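Local coordinates for protein vibralactone Cyclase (Boreostereum vibrans, PDB 6KD0) that probably catalyses the cyclization that forms the fused bicyclic beta-lactone of vibralactone, using an alpha/beta hydrolase fold, at residues His15-Phe25 against Met315-Ala323. Numbering follows the deposited sequence.
Sequences HPEFAPVWAAF and MLFRSMKLA
F317, first residue beyond the helix 313-316, pushes its ring among F18, V21 and W22 of the short helix 18-24 and F25 just after it, a compact example of how one aromatic side chain can join two segments far apart in sequence. Its chi1 of -55° sets CG anti to its own carbonyl carbon and sends the ring toward helix 18-24. There it takes both roles of edge-to-face packing: F18 turns an edge to its face in a T-shaped pair, with planes at 80°, while its own CZ edge lies over one face of F25, offset toward the rim, in an offset pair with centroids of the F317 and F25 rings 5.2 Å apart. V21 CG1 runs alongside in the opposite sense and comes within 3.4 Å of F317 CD1; W22 meets F317 CZ with the edge of its indole. M320, the N-cap residue of the next helix, lays SD at the edge of F18, 3.9 Å from F18 CD1, a Met-aromatic contact, and the bend at chi3 (75°) turns CE against the backbone of E17 and F18.

Further along, L322 CD2 sits over the centre of the H15 imidazole, a CH-pi contact 3.7 Å from the ring centroid. The ring is steadied in its own plane, where H15 ND1 accepts from E17 N at 3.0 Å and caps the turn into helix 18-24. Without the imidazole, as with an alanine here, that N-H would probably lose its capping acceptor and L322 CD2 the face it packs on. At the polar margin a water accepts from L322 N at 2.8 Å.

H15, F18 and L322 also rest on V309 of the short strand 309-310, and F25 reaches F41 of helix 35-54. Through F317 and M320, helix 18-24 packs against the junction between helices 313-316 and 321-338 of the alpha/beta hydrolase fold.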
ATOM      1  N   HIS A  15     -18.481   2.957 -12.877  1.00 24.81           N
ATOM      2  CA  HIS A  15     -18.755   1.552 -13.150  1.00 28.48           C
ATOM      3  C   HIS A  15     -20.220   1.258 -12.835  1.00 29.45           C
ATOM      4  O   HIS A  15     -20.717   1.689 -11.782  1.00 25.44           O
ATOM      5  CB  HIS A  15     -17.843   0.662 -12.293  1.00 28.24           C
ATOM      6  CG  HIS A  15     -17.828  -0.780 -12.703  1.00 29.14           C
ATOM      7  ND1 HIS A  15     -18.892  -1.634 -12.486  1.00 29.73           N
ATOM      8  CD2 HIS A  15     -16.863  -1.523 -13.299  1.00 29.06           C
ATOM      9  CE1 HIS A  15     -18.590  -2.835 -12.948  1.00 28.85           C
ATOM     10  NE2 HIS A  15     -17.363  -2.797 -13.440  1.00 33.08           N
ATOM     11  N   PRO A  16     -20.937   0.529 -13.704  1.00 29.15           N
ATOM     12  CA  PRO A  16     -22.366   0.266 -13.451  1.00 28.24           C
ATOM     13  C   PRO A  16     -22.642  -0.382 -12.115  1.00 29.16           C
ATOM     14  O   PRO A  16     -23.722  -0.169 -11.554  1.00 30.34           O
ATOM     15  CB  PRO A  16     -22.755  -0.674 -14.603  1.00 32.22           C
ATOM     16  CG  PRO A  16     -21.782  -0.388 -15.667  1.00 32.81           C
ATOM     17  CD  PRO A  16     -20.490  -0.089 -14.967  1.00 31.73           C
ATOM     18  N   GLU A  17     -21.715  -1.192 -11.594  1.00 29.33           N
ATOM     19  CA  GLU A  17     -21.932  -1.806 -10.293  1.00 30.22           C
ATOM     20  C   GLU A  17     -21.652  -0.832  -9.163  1.00 28.89           C
ATOM     21  O   GLU A  17     -22.157  -1.025  -8.049  1.00 29.34           O
ATOM     22  CB  GLU A  17     -21.074  -3.064 -10.138  1.00 32.06           C
ATOM     23  CG  GLU A  17     -21.559  -4.226 -10.994  1.00 37.81           C
ATOM     24  CD  GLU A  17     -20.548  -5.354 -11.125  1.00 45.66           C
ATOM     25  OE1 GLU A  17     -19.808  -5.628 -10.149  1.00 34.59           O
ATOM     26  OE2 GLU A  17     -20.500  -5.965 -12.215  1.00 54.05           O
ATOM     27  N   PHE A  18     -20.878   0.223  -9.423  1.00 28.12           N
ATOM     28  CA  PHE A  18     -20.531   1.154  -8.360  1.00 25.81           C
ATOM     29  C   PHE A  18     -21.540   2.283  -8.171  1.00 26.61           C
ATOM     30  O   PHE A  18     -21.764   2.715  -7.036  1.00 27.00           O
ATOM     31  CB  PHE A  18     -19.155   1.777  -8.610  1.00 25.27           C
ATOM     32  CG  PHE A  18     -18.736   2.714  -7.519  1.00 24.52           C
ATOM     33  CD1 PHE A  18     -18.457   2.232  -6.249  1.00 27.27           C
ATOM     34  CD2 PHE A  18     -18.646   4.072  -7.751  1.00 26.31           C
ATOM     35  CE1 PHE A  18     -18.081   3.088  -5.234  1.00 24.26           C
ATOM     36  CE2 PHE A  18     -18.274   4.929  -6.740  1.00 26.94           C
ATOM     37  CZ  PHE A  18     -17.990   4.429  -5.477  1.00 23.76           C
ATOM     38  N   ALA A  19     -22.129   2.799  -9.251  1.00 27.11           N
ATOM     39  CA  ALA A  19     -23.055   3.928  -9.135  1.00 29.35           C
ATOM     40  C   ALA A  19     -24.168   3.699  -8.113  1.00 27.11           C
ATOM     41  O   ALA A  19     -24.387   4.584  -7.267  1.00 24.88           O
ATOM     42  CB  ALA A  19     -23.633   4.264 -10.521  1.00 24.55           C
ATOM     43  N   PRO A  20     -24.888   2.564  -8.105  1.00 25.16           N
ATOM     44  CA  PRO A  20     -25.947   2.414  -7.085  1.00 26.02           C
ATOM     45  C   PRO A  20     -25.404   2.319  -5.669  1.00 25.25           C
ATOM     46  O   PRO A  20     -25.982   2.906  -4.732  1.00 26.90           O
ATOM     47  CB  PRO A  20     -26.684   1.128  -7.501  1.00 30.66           C
ATOM     48  CG  PRO A  20     -25.868   0.467  -8.534  1.00 30.89           C
ATOM     49  CD  PRO A  20     -24.823   1.417  -9.029  1.00 28.64           C
ATOM     50  N   VAL A  21     -24.284   1.611  -5.495  1.00 24.40           N
ATOM     51  CA  VAL A  21     -23.659   1.505  -4.177  1.00 21.74           C
ATOM     52  C   VAL A  21     -23.250   2.879  -3.677  1.00 24.02           C
ATOM     53  O   VAL A  21     -23.435   3.215  -2.500  1.00 24.00           O
ATOM     54  CB  VAL A  21     -22.448   0.557  -4.228  1.00 24.34           C
ATOM     55  CG1 VAL A  21     -21.682   0.612  -2.921  1.00 28.83           C
ATOM     56  CG2 VAL A  21     -22.907  -0.859  -4.527  1.00 28.52           C
ATOM     57  N   TRP A  22     -22.665   3.688  -4.561  1.00 23.87           N
ATOM     58  CA  TRP A  22     -22.279   5.048  -4.182  1.00 24.71           C
ATOM     59  C   TRP A  22     -23.501   5.884  -3.830  1.00 26.26           C
ATOM     60  O   TRP A  22     -23.463   6.688  -2.889  1.00 27.71           O
ATOM     61  CB  TRP A  22     -21.486   5.698  -5.320  1.00 28.15           C
ATOM     62  CG  TRP A  22     -20.992   7.078  -4.979  1.00 28.91           C
ATOM     63  CD1 TRP A  22     -21.311   8.248  -5.612  1.00 32.79           C
ATOM     64  CD2 TRP A  22     -20.115   7.427  -3.906  1.00 26.78           C
ATOM     65  NE1 TRP A  22     -20.673   9.303  -5.004  1.00 29.63           N
ATOM     66  CE2 TRP A  22     -19.937   8.827  -3.950  1.00 30.55           C
ATOM     67  CE3 TRP A  22     -19.456   6.694  -2.914  1.00 27.74           C
ATOM     68  CZ2 TRP A  22     -19.125   9.501  -3.055  1.00 27.55           C
ATOM     69  CZ3 TRP A  22     -18.647   7.377  -2.016  1.00 33.12           C
ATOM     70  CH2 TRP A  22     -18.492   8.764  -2.092  1.00 28.67           C
ATOM     71  N   ALA A  23     -24.597   5.703  -4.575  1.00 28.16           N
ATOM     72  CA  ALA A  23     -25.812   6.457  -4.294  1.00 29.55           C
ATOM     73  C   ALA A  23     -26.337   6.167  -2.893  1.00 33.68           C
ATOM     74  O   ALA A  23     -26.955   7.041  -2.272  1.00 27.06           O
ATOM     75  CB  ALA A  23     -26.876   6.158  -5.351  1.00 29.49           C
ATOM     76  N   ALA A  24     -26.099   4.965  -2.364  1.00 28.24           N
ATOM     77  CA  ALA A  24     -26.567   4.692  -1.002  1.00 29.07           C
ATOM     78  C   ALA A  24     -25.544   4.992   0.099  1.00 30.30           C
ATOM     79  O   ALA A  24     -25.888   4.884   1.284  1.00 29.80           O
ATOM     80  CB  ALA A  24     -27.012   3.237  -0.864  1.00 23.91           C
ATOM     81  N   PHE A  25     -24.316   5.361  -0.240  1.00 30.97           N
ATOM     82  CA  PHE A  25     -23.290   5.613   0.779  1.00 31.93           C
ATOM     83  C   PHE A  25     -23.643   6.854   1.587  1.00 32.42           C
ATOM     84  O   PHE A  25     -23.910   7.905   0.997  1.00 30.36           O
ATOM     85  CB  PHE A  25     -21.933   5.788   0.107  1.00 27.75           C
ATOM     86  CG  PHE A  25     -20.789   6.027   1.065  1.00 36.29           C
ATOM     87  CD1 PHE A  25     -20.428   5.070   1.999  1.00 32.77           C
ATOM     88  CD2 PHE A  25     -20.056   7.205   1.004  1.00 35.61           C
ATOM     89  CE1 PHE A  25     -19.358   5.286   2.864  1.00 33.98           C
ATOM     90  CE2 PHE A  25     -18.985   7.430   1.865  1.00 37.81           C
ATOM     91  CZ  PHE A  25     -18.638   6.466   2.794  1.00 37.26           C
ATOM     92  N   MET A 315     -11.857  -1.041   0.156  1.00 20.88           N
ATOM     93  CA  MET A 315     -11.812  -0.989   1.614  1.00 20.19           C
ATOM     94  C   MET A 315     -13.103  -0.463   2.201  1.00 20.20           C
ATOM     95  O   MET A 315     -13.461  -0.808   3.334  1.00 22.03           O
ATOM     96  CB  MET A 315     -10.667  -0.093   2.092  1.00 17.39           C
ATOM     97  CG  MET A 315      -9.284  -0.566   1.671  1.00 22.60           C
ATOM     98  SD  MET A 315      -8.829  -2.169   2.358  1.00 22.16           S
ATOM     99  CE  MET A 315      -8.634  -1.732   4.088  1.00 28.04           C
ATOM    100  N   LEU A 316     -13.805   0.367   1.454  1.00 20.33           N
ATOM    101  CA  LEU A 316     -15.058   0.924   1.924  1.00 20.34           C
ATOM    102  C   LEU A 316     -16.274   0.149   1.445  1.00 21.45           C
ATOM    103  O   LEU A 316     -17.340   0.268   2.057  1.00 21.72           O
ATOM    104  CB  LEU A 316     -15.173   2.384   1.486  1.00 22.24           C
ATOM    105  CG  LEU A 316     -14.521   3.358   2.471  1.00 26.49           C
ATOM    106  CD1 LEU A 316     -12.970   3.341   2.378  1.00 25.28           C
ATOM    107  CD2 LEU A 316     -15.066   4.745   2.281  1.00 29.15           C
ATOM    108  N   PHE A 317     -16.147  -0.647   0.383  1.00 20.84           N
ATOM    109  CA  PHE A 317     -17.292  -1.350  -0.187  1.00 20.18           C
ATOM    110  C   PHE A 317     -16.931  -2.798  -0.484  1.00 21.07           C
ATOM    111  O   PHE A 317     -17.233  -3.319  -1.552  1.00 23.23           O
ATOM    112  CB  PHE A 317     -17.771  -0.638  -1.448  1.00 22.45           C
ATOM    113  CG  PHE A 317     -18.089   0.813  -1.234  1.00 20.24           C
ATOM    114  CD1 PHE A 317     -19.283   1.190  -0.654  1.00 24.57           C
ATOM    115  CD2 PHE A 317     -17.181   1.802  -1.589  1.00 23.63           C
ATOM    116  CE1 PHE A 317     -19.587   2.528  -0.438  1.00 25.56           C
ATOM    117  CE2 PHE A 317     -17.475   3.151  -1.381  1.00 20.84           C
ATOM    118  CZ  PHE A 317     -18.679   3.513  -0.800  1.00 24.79           C
ATOM    119  N   ARG A 318     -16.280  -3.477   0.466  1.00 19.64           N
ATOM    120  CA  ARG A 318     -15.776  -4.822   0.196  1.00 20.06           C
ATOM    121  C   ARG A 318     -16.884  -5.794  -0.201  1.00 22.39           C
ATOM    122  O   ARG A 318     -16.609  -6.788  -0.882  1.00 24.71           O
ATOM    123  CB  ARG A 318     -15.016  -5.364   1.414  1.00 20.34           C
ATOM    124  CG  ARG A 318     -14.294  -6.706   1.156  1.00 20.52           C
ATOM    125  CD  ARG A 318     -13.223  -6.548   0.065  1.00 23.43           C
ATOM    126  NE  ARG A 318     -12.126  -5.746   0.612  1.00 21.27           N
ATOM    127  CZ  ARG A 318     -11.100  -6.253   1.291  1.00 22.09           C
ATOM    128  NH1 ARG A 318     -10.998  -7.572   1.462  1.00 19.63           N
ATOM    129  NH2 ARG A 318     -10.168  -5.448   1.802  1.00 20.24           N
ATOM    130  N   SER A 319     -18.136  -5.521   0.169  1.00 23.50           N
ATOM    131  CA  SER A 319     -19.201  -6.461  -0.166  1.00 22.55           C
ATOM    132  C   SER A 319     -19.536  -6.435  -1.654  1.00 22.93           C
ATOM    133  O   SER A 319     -20.191  -7.361  -2.144  1.00 26.93           O
ATOM    134  CB  SER A 319     -20.445  -6.176   0.677  1.00 29.71           C
ATOM    135  OG  SER A 319     -20.978  -4.900   0.372  1.00 34.22           O
ATOM    136  N   MET A 320     -19.089  -5.415  -2.387  1.00 21.24           N
ATOM    137  CA  MET A 320     -19.210  -5.431  -3.838  1.00 22.81           C
ATOM    138  C   MET A 320     -18.462  -6.631  -4.394  1.00 24.37           C
ATOM    139  O   MET A 320     -17.371  -6.968  -3.925  1.00 22.54           O
ATOM    140  CB  MET A 320     -18.632  -4.154  -4.455  1.00 21.56           C
ATOM    141  CG  MET A 320     -19.481  -2.908  -4.349  1.00 26.82           C
ATOM    142  SD  MET A 320     -18.606  -1.502  -5.065  1.00 28.37           S
ATOM    143  CE  MET A 320     -18.764  -1.822  -6.819  1.00 26.13           C
ATOM    144  N   LYS A 321     -19.058  -7.290  -5.393  1.00 25.66           N
ATOM    145  CA  LYS A 321     -18.344  -8.361  -6.085  1.00 27.79           C
ATOM    146  C   LYS A 321     -17.059  -7.836  -6.719  1.00 24.92           C
ATOM    147  O   LYS A 321     -16.023  -8.516  -6.702  1.00 24.63           O
ATOM    148  CB  LYS A 321     -19.248  -9.002  -7.140  1.00 30.57           C
ATOM    149  CG  LYS A 321     -20.458  -9.716  -6.551  1.00 38.55           C
ATOM    150  CD  LYS A 321     -21.635  -9.758  -7.527  1.00 55.05           C
ATOM    151  CE  LYS A 321     -21.893  -8.423  -8.247  1.00 59.21           C
ATOM    152  NZ  LYS A 321     -22.198  -7.285  -7.340  1.00 63.67           N
ATOM    153  N   LEU A 322     -17.099  -6.610  -7.245  1.00 22.64           N
ATOM    154  CA  LEU A 322     -15.907  -6.002  -7.836  1.00 23.27           C
ATOM    155  C   LEU A 322     -14.802  -5.788  -6.803  1.00 23.80           C
ATOM    156  O   LEU A 322     -13.616  -5.980  -7.104  1.00 22.14           O
ATOM    157  CB  LEU A 322     -16.281  -4.675  -8.493  1.00 25.33           C
ATOM    158  CG  LEU A 322     -15.296  -4.084  -9.494  1.00 29.04           C
ATOM    159  CD1 LEU A 322     -14.999  -5.063 -10.634  1.00 28.48           C
ATOM    160  CD2 LEU A 322     -15.845  -2.786 -10.029  1.00 28.82           C
ATOM    161  N   ALA A 323     -15.173  -5.362  -5.589  1.00 20.75           N
ATOM    162  CA  ALA A 323     -14.205  -5.170  -4.511  1.00 21.18           C
ATOM    163  C   ALA A 323     -13.584  -6.494  -4.090  1.00 21.34           C
ATOM    164  O   ALA A 323     -12.377  -6.577  -3.820  1.00 21.92           O
ATOM    165  CB  ALA A 323     -14.885  -4.484  -3.326  1.00 19.58           C
TER
HETATM  166  O   HOH W   1     -19.514  -5.275  -7.772  1.00 29.80           O